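Local coordinates for putative exported protein (Peptoclostridium difficile, PDB 5TTA) that is of unknown function, a putative exported alpha/beta protein of a family assigned to the immunoglobulin-like E-set clan, at residues I72-A81 against Y130-Q138. Numbering follows the deposited sequence.
Sequences IMDYEITCLA and YSHTYRKMQ
K136 lies across the ring of Y75, its CB centred over one face, 3.5 Å from the ring centroid, in a CH-pi contact; I77 CD1 backs the other face nearer the rim. Y75 CG stands between the backbone N and carbonyl carbon (chi1 60°), which lays the ring under K136 CB, and its hydroxyl is hydrogen-bonded to D186. The rest of the K136 chain runs past the M73 carbonyl to an ammonium held by N176 O and by a water shared with M73 O. D74, in a classic beta bulge with M73 opposite T214, turns its carboxylate to R135-M137. Its OD1 accepts M137 N (3.0 Å, 159°) and Y75 N from opposite faces of the carboxylate plane, while OD2 meets the edge of the R135 guanidinium in a salt bridge through NH1 (3.0 Å), weak as a hydrogen bond, with the two planes 64° apart. Beyond the bulge the segments pair as antiparallel strands, strand 131-135 flanking 72-82 on the side away from 205-215, with hydrogen-bonded pairs I77-Y134 and C79-H132. On one face of this sheet T78 OG1 and T133 OG1 share a 2.7 Å hydrogen bond, and T78 OG1 is also hydrogen-bonded to the Y226 hydroxyl. On the other, C79 SG touches the Y134 ring edge at CE2 (3.5 Å), H132 CD2 lies over the centre of one ring face, and F188 stacks with Y134.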
ATOM      1  N   ILE A  72       8.816   6.483 -17.992  1.00 17.33           N
ATOM      2  CA  ILE A  72       7.355   6.529 -18.040  1.00 19.85           C
ATOM      3  C   ILE A  72       6.789   5.713 -16.878  1.00 26.21           C
ATOM      4  O   ILE A  72       6.937   4.484 -16.828  1.00 18.93           O
ATOM      5  CB  ILE A  72       6.829   6.028 -19.394  1.00 25.18           C
ATOM      6  CG1 ILE A  72       7.143   7.070 -20.489  1.00 26.69           C
ATOM      7  CG2 ILE A  72       5.310   5.723 -19.327  1.00 20.68           C
ATOM      8  CD1 ILE A  72       6.973   6.563 -21.905  1.00 26.26           C
HETATM    9  N   MSE A  73       6.133   6.396 -15.937  1.00 21.18           N
HETATM   10  CA  MSE A  73       5.607   5.717 -14.759  1.00 22.91           C
HETATM   11  C   MSE A  73       4.162   5.253 -14.924  1.00 27.31           C
HETATM   12  O   MSE A  73       3.744   4.350 -14.205  1.00 23.84           O
HETATM   13  CB  MSE A  73       5.736   6.612 -13.513  1.00 29.23           C
HETATM   14  CG  MSE A  73       4.621   7.602 -13.286  1.00 39.52           C
HETATM   15 SE   MSE A  73       4.957   8.660 -11.665  0.77 47.36          SE
HETATM   16  CE  MSE A  73       4.746   7.285 -10.388  1.00 33.58           C
ATOM     17  N   ASP A  74       3.388   5.843 -15.852  1.00 20.93           N
ATOM     18  CA  ASP A  74       2.023   5.389 -16.081  1.00 21.53           C
ATOM     19  C   ASP A  74       1.625   5.713 -17.519  1.00 19.66           C
ATOM     20  O   ASP A  74       2.241   6.545 -18.182  1.00 17.79           O
ATOM     21  CB  ASP A  74       1.036   6.029 -15.064  1.00 28.19           C
ATOM     22  CG  ASP A  74      -0.305   5.269 -14.951  1.00 34.09           C
ATOM     23  OD1 ASP A  74      -0.468   4.166 -15.524  1.00 27.15           O
ATOM     24  OD2 ASP A  74      -1.214   5.790 -14.278  1.00 39.73           O
ATOM     25  N   TYR A  75       0.634   4.994 -18.027  1.00 18.27           N
ATOM     26  CA  TYR A  75       0.115   5.292 -19.358  1.00 18.85           C
ATOM     27  C   TYR A  75      -1.354   4.920 -19.396  1.00 19.29           C
ATOM     28  O   TYR A  75      -1.859   4.212 -18.526  1.00 19.93           O
ATOM     29  CB  TYR A  75       0.901   4.572 -20.488  1.00 15.66           C
ATOM     30  CG  TYR A  75       0.918   3.047 -20.413  1.00 25.61           C
ATOM     31  CD1 TYR A  75      -0.268   2.301 -20.493  1.00 30.95           C
ATOM     32  CD2 TYR A  75       2.116   2.354 -20.331  1.00 23.25           C
ATOM     33  CE1 TYR A  75      -0.258   0.915 -20.436  1.00 25.35           C
ATOM     34  CE2 TYR A  75       2.143   0.976 -20.287  1.00 26.34           C
ATOM     35  CZ  TYR A  75       0.958   0.259 -20.343  1.00 30.60           C
ATOM     36  OH  TYR A  75       1.002  -1.124 -20.291  1.00 24.45           O
ATOM     37  N   GLU A  76      -2.042   5.430 -20.409  1.00 19.45           N
ATOM     38  CA  GLU A  76      -3.373   4.964 -20.776  1.00 17.74           C
ATOM     39  C   GLU A  76      -3.338   4.665 -22.265  1.00 20.91           C
ATOM     40  O   GLU A  76      -2.970   5.534 -23.065  1.00 18.71           O
ATOM     41  CB  GLU A  76      -4.461   5.992 -20.442  1.00 22.24           C
ATOM     42  CG  GLU A  76      -4.509   6.301 -18.954  1.00 24.70           C
ATOM     43  CD  GLU A  76      -5.584   7.306 -18.563  1.00 39.97           C
ATOM     44  OE1 GLU A  76      -5.689   7.598 -17.348  1.00 47.24           O
ATOM     45  OE2 GLU A  76      -6.320   7.796 -19.452  1.00 39.04           O
ATOM     46  N   ILE A  77      -3.706   3.441 -22.632  1.00 14.45           N
ATOM     47  CA  ILE A  77      -3.652   3.000 -24.020  1.00 13.03           C
ATOM     48  C   ILE A  77      -4.991   2.375 -24.367  1.00 15.04           C
ATOM     49  O   ILE A  77      -5.436   1.443 -23.681  1.00 20.03           O
ATOM     50  CB  ILE A  77      -2.509   1.998 -24.263  1.00 15.79           C
ATOM     51  CG1 ILE A  77      -1.161   2.707 -24.130  1.00 22.91           C
ATOM     52  CG2 ILE A  77      -2.649   1.378 -25.637  1.00 14.15           C
ATOM     53  CD1 ILE A  77       0.041   1.747 -24.302  1.00 32.84           C
ATOM     54  N   THR A  78      -5.648   2.893 -25.417  1.00 14.48           N
ATOM     55  CA  THR A  78      -6.977   2.412 -25.774  1.00 17.78           C
ATOM     56  C   THR A  78      -6.860   1.471 -26.962  1.00 17.96           C
ATOM     57  O   THR A  78      -6.148   1.766 -27.924  1.00 21.21           O
ATOM     58  CB  THR A  78      -7.928   3.568 -26.111  1.00 17.03           C
ATOM     59  OG1 THR A  78      -8.124   4.379 -24.948  1.00 19.07           O
ATOM     60  CG2 THR A  78      -9.298   3.032 -26.573  1.00 17.95           C
ATOM     61  N   CYS A  79      -7.574   0.345 -26.896  1.00 16.59           N
ATOM     62  CA  CYS A  79      -7.611  -0.625 -27.979  1.00 15.85           C
ATOM     63  C   CYS A  79      -9.027  -0.813 -28.508  1.00 14.65           C
ATOM     64  O   CYS A  79     -10.011  -0.656 -27.778  1.00 16.23           O
ATOM     65  CB  CYS A  79      -7.103  -1.994 -27.554  1.00 17.13           C
ATOM     66  SG  CYS A  79      -5.365  -1.997 -26.989  1.00 22.76           S
ATOM     67  N   LEU A  80      -9.077  -1.192 -29.777  1.00 12.25           N
ATOM     68  CA  LEU A  80     -10.264  -1.505 -30.555  1.00 13.01           C
ATOM     69  C   LEU A  80     -10.000  -2.814 -31.268  1.00 21.57           C
ATOM     70  O   LEU A  80      -8.849  -3.131 -31.578  1.00 21.79           O
ATOM     71  CB  LEU A  80     -10.560  -0.401 -31.584  1.00 14.11           C
ATOM     72  CG  LEU A  80     -10.765   0.975 -30.960  1.00 17.83           C
ATOM     73  CD1 LEU A  80     -10.906   2.021 -32.106  1.00 23.47           C
ATOM     74  CD2 LEU A  80     -12.035   0.981 -30.135  1.00 20.54           C
ATOM     75  N   ALA A  81     -11.055  -3.594 -31.491  1.00 15.83           N
ATOM     76  CA  ALA A  81     -10.906  -4.936 -32.048  1.00 18.73           C
ATOM     77  C   ALA A  81     -11.793  -5.113 -33.269  1.00 20.51           C
ATOM     78  O   ALA A  81     -12.899  -4.573 -33.323  1.00 21.21           O
ATOM     79  CB  ALA A  81     -11.256  -6.010 -30.989  1.00 17.39           C
ATOM     80  N   TYR A 130     -16.946  -1.632 -27.390  1.00 18.89           N
ATOM     81  CA  TYR A 130     -16.019  -1.616 -28.527  1.00 20.50           C
ATOM     82  C   TYR A 130     -14.587  -1.274 -28.108  1.00 16.73           C
ATOM     83  O   TYR A 130     -13.631  -1.658 -28.790  1.00 19.27           O
ATOM     84  CB  TYR A 130     -16.482  -0.610 -29.597  1.00 27.21           C
ATOM     85  CG  TYR A 130     -17.657  -1.072 -30.457  1.00 21.32           C
ATOM     86  CD1 TYR A 130     -17.507  -2.095 -31.391  1.00 23.67           C
ATOM     87  CD2 TYR A 130     -18.909  -0.459 -30.345  1.00 21.03           C
ATOM     88  CE1 TYR A 130     -18.582  -2.525 -32.174  1.00 26.47           C
ATOM     89  CE2 TYR A 130     -19.972  -0.869 -31.129  1.00 27.78           C
ATOM     90  CZ  TYR A 130     -19.806  -1.899 -32.035  1.00 26.03           C
ATOM     91  OH  TYR A 130     -20.882  -2.302 -32.796  1.00 32.04           O
ATOM     92  N   SER A 131     -14.406  -0.527 -27.034  1.00 21.81           N
ATOM     93  CA  SER A 131     -13.066  -0.105 -26.658  1.00 21.95           C
ATOM     94  C   SER A 131     -12.701  -0.529 -25.238  1.00 20.41           C
ATOM     95  O   SER A 131     -13.557  -0.738 -24.381  1.00 20.76           O
ATOM     96  CB  SER A 131     -12.915   1.411 -26.752  1.00 21.60           C
ATOM     97  OG  SER A 131     -13.710   2.020 -25.753  1.00 24.61           O
ATOM     98  N   HIS A 132     -11.398  -0.585 -24.976  1.00 19.38           N
ATOM     99  CA  HIS A 132     -10.901  -0.747 -23.620  1.00 25.13           C
ATOM    100  C   HIS A 132      -9.654   0.101 -23.427  1.00 20.98           C
ATOM    101  O   HIS A 132      -8.782   0.148 -24.299  1.00 18.24           O
ATOM    102  CB  HIS A 132     -10.561  -2.212 -23.295  1.00 20.66           C
ATOM    103  CG  HIS A 132     -10.159  -2.413 -21.868  1.00 19.02           C
ATOM    104  ND1 HIS A 132     -11.051  -2.281 -20.831  1.00 21.31           N
ATOM    105  CD2 HIS A 132      -8.966  -2.733 -21.304  1.00 20.03           C
ATOM    106  CE1 HIS A 132     -10.433  -2.525 -19.685  1.00 28.12           C
ATOM    107  NE2 HIS A 132      -9.164  -2.792 -19.944  1.00 23.01           N
ATOM    108  N   THR A 133      -9.543   0.746 -22.272  1.00 17.03           N
ATOM    109  CA  THR A 133      -8.361   1.544 -21.990  1.00 18.55           C
ATOM    110  C   THR A 133      -7.540   0.817 -20.942  1.00 16.82           C
ATOM    111  O   THR A 133      -7.964   0.713 -19.786  1.00 20.76           O
ATOM    112  CB  THR A 133      -8.725   2.957 -21.541  1.00 23.07           C
ATOM    113  OG1 THR A 133      -9.339   3.640 -22.644  1.00 24.27           O
ATOM    114  CG2 THR A 133      -7.466   3.720 -21.143  1.00 22.17           C
ATOM    115  N   TYR A 134      -6.369   0.341 -21.357  1.00 16.82           N
ATOM    116  CA  TYR A 134      -5.410  -0.275 -20.450  1.00 18.70           C
ATOM    117  C   TYR A 134      -4.589   0.795 -19.729  1.00 21.61           C
ATOM    118  O   TYR A 134      -4.156   1.787 -20.330  1.00 21.66           O
ATOM    119  CB  TYR A 134      -4.494  -1.205 -21.240  1.00 16.49           C
ATOM    120  CG  TYR A 134      -5.170  -2.379 -21.879  1.00 15.42           C
ATOM    121  CD1 TYR A 134      -5.471  -3.540 -21.120  1.00 19.45           C
ATOM    122  CD2 TYR A 134      -5.499  -2.376 -23.249  1.00 18.52           C
ATOM    123  CE1 TYR A 134      -6.090  -4.643 -21.711  1.00 16.61           C
ATOM    124  CE2 TYR A 134      -6.120  -3.477 -23.853  1.00 17.58           C
ATOM    125  CZ  TYR A 134      -6.404  -4.621 -23.060  1.00 18.39           C
ATOM    126  OH  TYR A 134      -6.998  -5.724 -23.627  1.00 18.72           O
ATOM    127  N   ARG A 135      -4.362   0.591 -18.431  1.00 18.97           N
ATOM    128  CA  ARG A 135      -3.580   1.521 -17.622  1.00 20.39           C
ATOM    129  C   ARG A 135      -2.410   0.773 -16.996  1.00 31.60           C
ATOM    130  O   ARG A 135      -2.586  -0.345 -16.495  1.00 31.01           O
ATOM    131  CB  ARG A 135      -4.485   2.172 -16.574  1.00 25.60           C
ATOM    132  CG  ARG A 135      -3.890   3.364 -15.880  1.00 45.66           C
ATOM    133  CD  ARG A 135      -4.969   4.169 -15.155  1.00 58.29           C
ATOM    134  NE  ARG A 135      -5.245   3.622 -13.832  1.00 69.46           N
ATOM    135  CZ  ARG A 135      -4.624   4.013 -12.724  1.00 76.58           C
ATOM    136  NH1 ARG A 135      -3.691   4.957 -12.778  1.00 76.30           N
ATOM    137  NH2 ARG A 135      -4.933   3.457 -11.561  1.00 78.73           N
ATOM    138  N   LYS A 136      -1.210   1.362 -17.068  1.00 27.23           N
ATOM    139  CA  LYS A 136      -0.018   0.683 -16.551  1.00 25.60           C
ATOM    140  C   LYS A 136      -0.131   0.433 -15.052  1.00 25.01           C
ATOM    141  O   LYS A 136       0.139  -0.675 -14.577  1.00 30.47           O
ATOM    142  CB  LYS A 136       1.252   1.488 -16.864  1.00 23.94           C
ATOM    143  CG  LYS A 136       2.598   0.801 -16.437  1.00 22.26           C
ATOM    144  CD  LYS A 136       3.760   1.771 -16.619  1.00 25.51           C
ATOM    145  CE  LYS A 136       5.174   1.152 -16.512  1.00 29.67           C
ATOM    146  NZ  LYS A 136       5.299   0.082 -15.486  1.00 33.30           N
HETATM  147  N   MSE A 137      -0.538   1.440 -14.286  1.00 27.87           N
HETATM  148  CA  MSE A 137      -0.660   1.253 -12.846  1.00 37.14           C
HETATM  149  C   MSE A 137      -2.046   0.697 -12.525  1.00 42.79           C
HETATM  150  O   MSE A 137      -2.718   1.177 -11.613  1.00 49.47           O
HETATM  151  CB  MSE A 137      -0.417   2.557 -12.086  1.00 33.50           C
HETATM  152  CG  MSE A 137       0.990   3.130 -12.190  1.00 39.17           C
HETATM  153 SE   MSE A 137       1.075   4.913 -11.357  0.80 50.58          SE
HETATM  154  CE  MSE A 137       0.652   4.383  -9.509  1.00 51.27           C
ATOM    155  N   GLN A 138      -2.454  -0.324 -13.290  1.00 44.21           N
ATOM    156  CA  GLN A 138      -3.767  -0.939 -13.095  1.00 54.37           C
ATOM    157  C   GLN A 138      -3.916  -1.497 -11.683  1.00 58.71           C
ATOM    158  O   GLN A 138      -4.991  -1.403 -11.081  1.00 60.79           O
ATOM    159  CB  GLN A 138      -3.993  -2.041 -14.135  1.00 52.69           C
ATOM    160  CG  GLN A 138      -5.452  -2.467 -14.283  1.00 58.78           C
ATOM    161  CD  GLN A 138      -6.302  -1.432 -15.025  1.00 60.96           C
ATOM    162  OE1 GLN A 138      -7.112  -0.729 -14.415  1.00 66.06           O
ATOM    163  NE2 GLN A 138      -6.124  -1.345 -16.355  1.00 48.08           N
TER
HETATM  164  O   HOH W   1       5.114   2.299 -13.179  1.00 26.21           O
HETATM  165  O   HOH W   2     -13.878  -2.586 -31.301  1.00 16.73           O